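Local coordinates for protein CT263 (Chlamydia trachomatis, PDB 4QAS) that probably acts as a nucleosidase of the MTAN type, hydrolysing the N-glycosidic bond of its nucleoside substrate in the futalosine route to menaquinone, at residues P66-W72 against V154-S159; V59-P65 against F146-Q150; M160-S164 against K186-I191. The protein carries 1 engineered substitution. All blocks are in the same frame, centred on the assembly; numbering follows the deposited sequence. Where two conformers were deposited one is given.

Overall arrangement
The three contacts illustrate how the chemistry of a contact follows its place in an alpha/beta fold. Contact 1 and contact 3 share strand 158-167, their segments adjoining in sequence, yet their centres lie about 19 Å apart. Contact 1, partly buried, starts the parallel pairing of this strand with strand 71-80 and mixes backbone bonds, sulfur and water. Contact 3 is buried and wholly apolar across its segments, a helix laid on the sheet. Contact 2, also partly buried, joins the loop before strand 71-80 to helix 144-153 through the Gln150 amide and a patch of Phe146 and Leu62. Contacts 1 and 2 touch, Trp72 and Val154 of the first meeting Pro65 of the second.

Contact 1 of 3, residues P66-W72 against V154-S159; sequences PSGYDLW and VACPCS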
loop_
_atom_site.group_PDB
_atom_site.type_symbol
_atom_site.label_atom_id
_atom_site.label_comp_id
_atom_site.label_asym_id
_atom_site.label_seq_id
_atom_site.Cartn_x
_atom_site.Cartn_y
_atom_site.Cartn_z
ATOM N N PRO A 66 15.192 -17.288 11.063
ATOM C CA PRO A 66 15.239 -17.453 9.609
ATOM C C PRO A 66 16.554 -16.946 9.033
ATOM O O PRO A 66 16.994 -15.834 9.322
ATOM C CB PRO A 66 14.058 -16.602 9.131
ATOM C CG PRO A 66 13.137 -16.565 10.276
ATOM C CD PRO A 66 13.988 -16.560 11.490
ATOM N N SER A 67 17.151 -17.749 8.174
ATOM C CA SER A 67 18.395 -17.391 7.514
ATOM C C SER A 67 18.107 -16.884 6.100
ATOM O O SER A 67 17.041 -17.127 5.524
ATOM C CB SER A 67 19.315 -18.609 7.445
ATOM O OG SER A 67 18.673 -19.648 6.728
ATOM N N GLY A 68 19.061 -16.123 5.573
ATOM C CA GLY A 68 19.111 -15.818 4.159
ATOM C C GLY A 68 18.497 -14.500 3.743
ATOM O O GLY A 68 18.615 -14.136 2.567
ATOM N N TYR A 69 17.802 -13.798 4.632
ATOM C CA TYR A 69 17.216 -12.530 4.231
ATOM C C TYR A 69 18.280 -11.431 4.214
ATOM O O TYR A 69 19.337 -11.550 4.821
ATOM C CB TYR A 69 16.065 -12.163 5.172
ATOM C CG TYR A 69 14.888 -13.112 5.039
ATOM C CD1 TYR A 69 13.975 -12.976 4.000
ATOM C CD2 TYR A 69 14.716 -14.167 5.927
ATOM C CE1 TYR A 69 12.904 -13.851 3.868
ATOM C CE2 TYR A 69 13.650 -15.043 5.800
ATOM C CZ TYR A 69 12.763 -14.890 4.763
ATOM O OH TYR A 69 11.699 -15.755 4.629
ATOM N N ASP A 70 17.966 -10.344 3.515
ATOM C CA ASP A 70 18.822 -9.159 3.471
ATOM C C ASP A 70 18.419 -8.087 4.464
ATOM O O ASP A 70 19.240 -7.231 4.796
ATOM C CB ASP A 70 18.769 -8.572 2.070
ATOM C CG ASP A 70 19.323 -9.537 1.047
ATOM O OD1 ASP A 70 20.523 -9.837 1.124
ATOM O OD2 ASP A 70 18.575 -10.039 0.188
ATOM N N LEU A 71 17.196 -8.132 4.952
ATOM C CA LEU A 71 16.685 -7.170 5.913
ATOM C C LEU A 71 15.484 -7.804 6.575
ATOM O O LEU A 71 14.691 -8.478 5.902
ATOM C CB LEU A 71 16.247 -5.875 5.213
ATOM C CG LEU A 71 15.645 -4.775 6.094
ATOM C CD1 LEU A 71 16.614 -4.261 7.158
ATOM C CD2 LEU A 71 15.195 -3.619 5.219
ATOM N N TRP A 72 15.360 -7.595 7.880
ATOM C CA TRP A 72 14.122 -7.843 8.601
ATOM C C TRP A 72 13.492 -6.506 8.985
ATOM O O TRP A 72 14.197 -5.590 9.422
ATOM C CB TRP A 72 14.377 -8.598 9.906
ATOM C CG TRP A 72 14.914 -9.990 9.847
ATOM C CD1 TRP A 72 15.396 -10.660 8.761
ATOM C CD2 TRP A 72 15.044 -10.877 10.954
ATOM N NE1 TRP A 72 15.799 -11.921 9.132
ATOM C CE2 TRP A 72 15.596 -12.075 10.479
ATOM C CE3 TRP A 72 14.712 -10.767 12.311
ATOM C CZ2 TRP A 72 15.851 -13.161 11.311
ATOM C CZ3 TRP A 72 14.965 -11.842 13.141
ATOM C CH2 TRP A 72 15.527 -13.027 12.642
ATOM N N VAL A 154 21.782 -14.028 12.916
ATOM C CA VAL A 154 22.018 -14.310 11.503
ATOM C C VAL A 154 22.660 -13.124 10.794
ATOM O O VAL A 154 22.720 -13.099 9.558
ATOM C CB VAL A 154 20.742 -14.786 10.785
ATOM C CG1 VAL A 154 20.391 -16.201 11.203
ATOM C CG2 VAL A 154 19.594 -13.852 11.067
ATOM N N ALA A 155 23.155 -12.143 11.549
ATOM C CA ALA A 155 23.908 -11.030 10.981
ATOM C C ALA A 155 23.067 -10.271 9.971
ATOM O O ALA A 155 23.576 -9.717 8.989
ATOM C CB ALA A 155 25.230 -11.499 10.366
ATOM N N CYS A 156 21.780 -10.261 10.202
ATOM C CA CYS A 156 20.890 -9.604 9.279
ATOM C C CYS A 156 20.485 -8.269 9.865
ATOM O O CYS A 156 19.985 -8.231 11.009
ATOM C CB CYS A 156 19.665 -10.475 9.083
ATOM S SG CYS A 156 18.588 -9.886 7.811
ATOM N N PRO A 157 20.558 -7.161 9.120
ATOM C CA PRO A 157 20.068 -5.896 9.675
ATOM C C PRO A 157 18.579 -5.982 9.998
ATOM O O PRO A 157 17.809 -6.687 9.341
ATOM C CB PRO A 157 20.326 -4.880 8.553
ATOM C CG PRO A 157 21.184 -5.557 7.557
ATOM C CD PRO A 157 21.012 -7.024 7.727
ATOM N N CYS A 158 18.170 -5.265 11.048
ATOM C CA CYS A 158 16.794 -5.247 11.528
ATOM C C CYS A 158 16.331 -3.815 11.716
ATOM O O CYS A 158 17.045 -3.009 12.336
ATOM C CB CYS A 158 16.683 -5.971 12.876
ATOM S SG CYS A 158 15.014 -6.231 13.483
ATOM N N SER A 159 15.167 -3.498 11.172
ATOM C CA SER A 159 14.530 -2.206 11.345
ATOM C C SER A 159 13.165 -2.424 11.957
ATOM O O SER A 159 12.610 -3.514 11.891
ATOM C CB SER A 159 14.373 -1.477 10.010
ATOM O OG SER A 159 15.596 -1.199 9.411
HETATM O O HOH W 1 20.386 -13.120 7.262
#
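Trp72 and Cys158 pair as neighbours in a parallel ladder, and the backbone of the tryptophan is held at both ends. Its N donates to Pro157 O at 3.0 Å, while its O accepts from Ser159 N at 2.9 Å; both bonds are nearly straight. Between them Cys158 CA brings its hydrogen to the same Trp72 O. This is the classic parallel pattern, in which one residue bonds to the two that flank its partner.

The tight part of the contact lies around the indole. Cys156 CB sits over one of its faces, and Cys156 SG reaches Trp72 CD1 at 3.4 Å. The sulfur is 4.0 Å from the centroid of the five-membered ring, 41° off its normal, an oblique sulfur-aromatic contact. With SG opposite the backbone N (chi1 -172°), the thiol is carried across to the other segment, where Cys156 SG also lies 3.5 Å from Tyr69 O. Val154 CG2 comes in obliquely to the six-membered ring, 3.8 Å from Trp72 CZ2, the two side chains crossing at about a right angle.

The outer side is more open: Pro157 is exposed, touching Asp70 O through CD and Leu71 CD1 through CB. Where the two loops bow apart between the Val154 and Cys156 contacts, a water bridges them, donating to both Tyr69 O and Val154 O.

Strand 7-13 flanks strand 71-80 on its other edge: Asp70 bonds to Lys8 and Leu71 to Leu10 through the backbone, while Tyr69 OH is hydrogen-bonded to Asp46. Ser159 OG bonds to Thr112 O. Helix 144-153 covers the Trp72 and Cys158 side chains with Ala151, and Ile147 and Gln150 of that helix also lie on the indole.

Contact 2 of 3, residues V59-P65 against F146-Q150; sequences VQALSPP and FIAKQ
Gln150 NE2 has two partners: it donates to Leu62 O at 3.0 Å and to a water at 2.9 Å. The water also bonds to Ser63 OG, so amide and hydroxyl are linked through it. The bond to Leu62 O is nearly straight at the hydrogen, with the acceptor lying almost in the amide plane of Gln150. Seen from the carbonyl, however, the donor stands above the plane, 38° out of it, rather than on a lone pair. Chi1 (-65°) sets Gln150 CG over one face of the Phe146 ring, offset toward its rim and one helical turn on from that residue; the bend at chi2 (-53°) then turns the amide toward the loop.

The loop leads into strand 71-80 of the central sheet, and helix 144-153 lies against that sheet just before strand 158-167, the parallel neighbour of 71-80; Leu62, Pro65 and Ile147 all touch Trp72. A 3-10 turn, closed by Leu62 N to Val59 O, presents Val59 O to the ring edge, 3.5 Å from Phe146 CZ. The Val59 and Phe146 side chains cross at about a right angle, CG2 of the valine meeting CE1 of the ring. Leu62 CB lies 3.8 Å from Phe146 CE2. Deeper in, Leu62 CD1 meets Ile147 CG1 at 3.9 Å, and both side chains touch Leu50 and Ile12. After the cis peptide before Pro64, Pro65 CB comes to 3.7 Å from Gln150 O.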
loop_
_atom_site.group_PDB
_atom_site.type_symbol
_atom_site.label_atom_id
_atom_site.label_comp_id
_atom_site.label_asym_id
_atom_site.label_seq_id
_atom_site.Cartn_x
_atom_site.Cartn_y
_atom_site.Cartn_z
ATOM N N VAL A 59 9.370 -18.823 22.191
ATOM C CA VAL A 59 10.692 -18.524 21.639
ATOM C C VAL A 59 10.876 -19.191 20.286
ATOM O O VAL A 59 11.515 -18.630 19.390
ATOM C CB VAL A 59 11.815 -18.919 22.615
ATOM C CG1 VAL A 59 11.823 -20.443 22.890
ATOM C CG2 VAL A 59 13.167 -18.466 22.048
ATOM N N GLN A 60 10.315 -20.390 20.112
ATOM C CA GLN A 60 10.465 -21.098 18.845
ATOM C C GLN A 60 9.720 -20.434 17.687
ATOM O O GLN A 60 9.783 -20.951 16.566
ATOM C CB GLN A 60 10.044 -22.553 19.025
ATOM C CG GLN A 60 10.996 -23.308 19.957
ATOM C CD GLN A 60 10.675 -24.779 20.079
ATOM O OE1 GLN A 60 10.290 -25.250 21.149
ATOM N NE2 GLN A 60 10.844 -25.518 18.983
ATOM N N ALA A 61 9.040 -19.311 17.907
ATOM C CA ALA A 61 8.483 -18.566 16.787
ATOM C C ALA A 61 9.577 -18.010 15.884
ATOM O O ALA A 61 9.332 -17.769 14.695
ATOM C CB ALA A 61 7.631 -17.417 17.312
ATOM N N LEU A 62 10.771 -17.761 16.435
ATOM C CA LEU A 62 11.904 -17.206 15.693
ATOM C C LEU A 62 13.201 -17.862 16.130
ATOM O O LEU A 62 14.266 -17.233 16.121
ATOM C CB LEU A 62 12.027 -15.687 15.914
ATOM C CG LEU A 62 11.376 -14.714 14.949
ATOM C CD1 LEU A 62 11.837 -13.311 15.339
ATOM C CD2 LEU A 62 11.693 -14.982 13.497
ATOM N N SER A 63 13.131 -19.124 16.523
ATOM C CA SER A 63 14.299 -19.849 16.964
ATOM C C SER A 63 14.188 -21.267 16.409
ATOM O O SER A 63 13.230 -21.974 16.738
ATOM C CB SER A 63 14.347 -19.881 18.481
ATOM O OG SER A 63 15.489 -20.588 18.922
ATOM N N PRO A 64 15.139 -21.687 15.543
ATOM C CA PRO A 64 16.262 -20.889 15.034
ATOM C C PRO A 64 15.769 -19.753 14.155
ATOM O O PRO A 64 14.691 -19.855 13.559
ATOM C CB PRO A 64 17.061 -21.886 14.191
ATOM C CG PRO A 64 16.088 -22.913 13.788
ATOM C CD PRO A 64 15.084 -23.016 14.906
ATOM N N PRO A 65 16.525 -18.656 14.105
ATOM C CA PRO A 65 16.081 -17.515 13.322
ATOM C C PRO A 65 16.123 -17.832 11.841
ATOM O O PRO A 65 16.993 -18.584 11.369
ATOM C CB PRO A 65 17.096 -16.418 13.691
ATOM C CG PRO A 65 18.279 -17.123 14.111
ATOM C CD PRO A 65 17.825 -18.405 14.745
ATOM N N PHE A 146 13.178 -9.072 21.462
ATOM C CA PHE A 146 13.340 -10.458 21.057
ATOM C C PHE A 146 13.689 -10.564 19.580
ATOM O O PHE A 146 14.612 -11.290 19.207
ATOM C CB PHE A 146 12.047 -11.216 21.371
ATOM C CG PHE A 146 11.995 -12.598 20.786
ATOM C CD1 PHE A 146 12.883 -13.552 21.221
ATOM C CD2 PHE A 146 11.074 -12.938 19.799
ATOM C CE1 PHE A 146 12.878 -14.837 20.714
ATOM C CE2 PHE A 146 11.060 -14.233 19.277
ATOM C CZ PHE A 146 11.969 -15.178 19.739
ATOM N N ILE A 147 12.983 -9.812 18.733
ATOM C CA ILE A 147 13.207 -9.915 17.298
ATOM C C ILE A 147 14.577 -9.358 16.933
ATOM O O ILE A 147 15.307 -9.954 16.143
ATOM C CB ILE A 147 12.079 -9.198 16.537
ATOM C CG1 ILE A 147 10.747 -9.911 16.794
ATOM C CG2 ILE A 147 12.393 -9.157 15.041
ATOM C CD1 ILE A 147 9.521 -9.110 16.394
ATOM N N ALA A 148 14.922 -8.176 17.469
ATOM C CA ALA A 148 16.224 -7.585 17.154
ATOM C C ALA A 148 17.357 -8.499 17.587
ATOM O O ALA A 148 18.383 -8.612 16.901
ATOM C CB ALA A 148 16.382 -6.235 17.839
ATOM N N LYS A 149 17.223 -9.132 18.756
ATOM C CA LYS A 149 18.277 -10.026 19.222
ATOM C C LYS A 149 18.386 -11.258 18.334
ATOM O O LYS A 149 19.494 -11.694 18.003
ATOM C CB LYS A 149 18.026 -10.413 20.675
ATOM C CG LYS A 149 19.067 -11.351 21.260
ATOM C CD LYS A 149 20.444 -10.690 21.307
ATOM C CE LYS A 149 21.471 -11.549 22.037
ATOM N NZ LYS A 149 21.647 -12.879 21.392
ATOM N N GLN A 150 17.249 -11.815 17.905
ATOM C CA GLN A 150 17.303 -12.946 16.980
ATOM C C GLN A 150 17.927 -12.541 15.649
ATOM O O GLN A 150 18.685 -13.315 15.060
ATOM C CB GLN A 150 15.916 -13.565 16.782
ATOM C CG GLN A 150 15.322 -14.204 18.039
ATOM C CD GLN A 150 16.260 -15.203 18.664
ATOM O OE1 GLN A 150 16.982 -14.885 19.608
ATOM N NE2 GLN A 150 16.271 -16.418 18.135
HETATM O O HOH W 2 17.707 -18.911 18.680
#

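Contact 3 of 3, residues M160-S164 against K186-I191; sequences MIKVS and KLAEAI
Ile161 packs against helix 180-197 along two branches, its CB directed toward the helix. From CB the short branch, Ile161 CG2, meets Leu187 CD2 at 3.8 Å and Ala190 CB at 4.0 Å; the isoleucine and leucine side chains slide past each other in opposite directions. The other branch leaves through CG1, placed opposite the carbonyl carbon (chi1 -60°), and runs on extended to CD1. At this tip Ile161 CD1 rests 3.8 Å from Ile191 CG1, with Ala190 CB a little farther off.

The arrangement is the helix-on-sheet packing of an alpha/beta fold: the axes of the short segments, strand 160-164 and helix 186-191, come within 8.9 Å, and their directions differ by 147°, closer to antiparallel than to perpendicular. Alternate strand residues serve the layer. Two positions on, Val163 divides its methyls, CG1 lying 3.8 Å from Leu187 CD2 and CG2 3.9 Å from Lys186 CB. Leu187 CD2 thus fits between Ile161 and Val163. Lys162 points away from the helix, and its NZ forms a salt bridge with Asp141. Thr90 of strand 90-99 touches Ile161, Lys186 and Ala190, while Ala188, directed away from the strand, packs on helix 16-25. Glu189 touches Phe192 of the second subunit.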
loop_
_atom_site.group_PDB
_atom_site.type_symbol
_atom_site.label_atom_id
_atom_site.label_comp_id
_atom_site.label_asym_id
_atom_site.label_seq_id
_atom_site.Cartn_x
_atom_site.Cartn_y
_atom_site.Cartn_z
ATOM N N MET A 160 12.642 -1.385 12.589
ATOM C CA MET A 160 11.368 -1.450 13.276
ATOM C C MET A 160 10.512 -0.259 12.933
ATOM O O MET A 160 10.994 0.863 12.890
ATOM C CB MET A 160 11.569 -1.399 14.769
ATOM C CG MET A 160 11.853 -2.703 15.363
ATOM S SD MET A 160 12.077 -2.572 17.101
ATOM C CE MET A 160 12.971 -4.086 17.418
ATOM N N ILE A 161 9.254 -0.539 12.686
ATOM C CA ILE A 161 8.195 0.452 12.518
ATOM C C ILE A 161 7.210 0.188 13.645
ATOM O O ILE A 161 6.707 -0.929 13.781
ATOM C CB ILE A 161 7.464 0.277 11.181
ATOM C CG1 ILE A 161 8.429 0.438 10.012
ATOM C CG2 ILE A 161 6.337 1.285 11.066
ATOM C CD1 ILE A 161 7.871 -0.029 8.664
ATOM N N LYS A 162 6.937 1.205 14.452
ATOM C CA LYS A 162 5.979 1.073 15.535
ATOM C C LYS A 162 4.987 2.219 15.445
ATOM O O LYS A 162 5.383 3.375 15.371
ATOM C CB LYS A 162 6.663 1.054 16.900
ATOM C CG LYS A 162 7.614 -0.134 17.064
ATOM C CD LYS A 162 6.909 -1.457 17.347
ATOM C CE LYS A 162 7.802 -2.666 17.010
ATOM N NZ LYS A 162 7.293 -3.934 17.555
ATOM N N VAL A 163 3.702 1.872 15.479
ATOM C CA VAL A 163 2.629 2.867 15.477
ATOM C C VAL A 163 2.062 2.957 16.885
ATOM O O VAL A 163 1.789 1.940 17.512
ATOM C CB VAL A 163 1.544 2.551 14.434
ATOM C CG1 VAL A 163 0.860 1.257 14.694
ATOM C CG2 VAL A 163 0.529 3.689 14.365
ATOM N N SER A 164 1.942 4.181 17.392
ATOM C CA SER A 164 1.409 4.395 18.740
ATOM C C SER A 164 -0.066 4.012 18.792
ATOM O O SER A 164 -0.906 4.579 18.073
ATOM C CB SER A 164 1.632 5.836 19.148
ATOM O OG SER A 164 1.202 6.694 18.131
ATOM N N LYS A 186 -1.805 1.936 9.160
ATOM C CA LYS A 186 -0.621 2.792 9.266
ATOM C C LYS A 186 0.648 2.005 9.011
ATOM O O LYS A 186 1.574 2.499 8.363
ATOM C CB LYS A 186 -0.538 3.452 10.640
ATOM C CG LYS A 186 -1.593 4.487 10.932
ATOM C CD LYS A 186 -1.510 5.707 10.023
ATOM C CE LYS A 186 -0.280 6.557 10.286
ATOM N NZ LYS A 186 -0.264 7.780 9.427
ATOM N N LEU A 187 0.737 0.802 9.556
ATOM C CA LEU A 187 1.920 -0.017 9.301
ATOM C C LEU A 187 2.085 -0.316 7.815
ATOM O O LEU A 187 3.186 -0.234 7.277
ATOM C CB LEU A 187 1.852 -1.302 10.112
ATOM C CG LEU A 187 1.842 -1.096 11.628
ATOM C CD1 LEU A 187 1.692 -2.413 12.285
ATOM C CD2 LEU A 187 3.078 -0.369 12.121
ATOM N N ALA A 188 0.993 -0.665 7.127
ATOM C CA ALA A 188 1.054 -0.978 5.707
ATOM C C ALA A 188 1.527 0.220 4.918
ATOM O O ALA A 188 2.340 0.091 3.994
ATOM C CB ALA A 188 -0.316 -1.456 5.219
ATOM N N GLU A 189 1.026 1.405 5.285
ATOM C CA GLU A 189 1.406 2.617 4.586
ATOM C C GLU A 189 2.881 2.932 4.768
ATOM O O GLU A 189 3.516 3.503 3.872
ATOM C CB GLU A 189 0.493 3.754 5.038
ATOM C CG GLU A 189 -0.926 3.518 4.542
ATOM C CD GLU A 189 -1.952 4.460 5.114
ATOM O OE1 GLU A 189 -1.592 5.310 5.964
ATOM O OE2 GLU A 189 -3.130 4.334 4.720
ATOM N N ALA A 190 3.452 2.578 5.916
ATOM C CA ALA A 190 4.875 2.806 6.127
ATOM C C ALA A 190 5.739 1.750 5.452
ATOM O O ALA A 190 6.866 2.056 5.027
ATOM C CB ALA A 190 5.168 2.828 7.618
ATOM N N ILE A 191 5.251 0.507 5.351
ATOM C CA ILE A 191 6.032 -0.564 4.730
ATOM C C ILE A 191 6.190 -0.330 3.235
ATOM O O ILE A 191 7.253 -0.611 2.655
ATOM C CB ILE A 191 5.389 -1.924 5.054
ATOM C CG1 ILE A 191 5.667 -2.255 6.526
ATOM C CG2 ILE A 191 5.924 -3.014 4.102
ATOM C CD1 ILE A 191 4.903 -3.407 7.071
#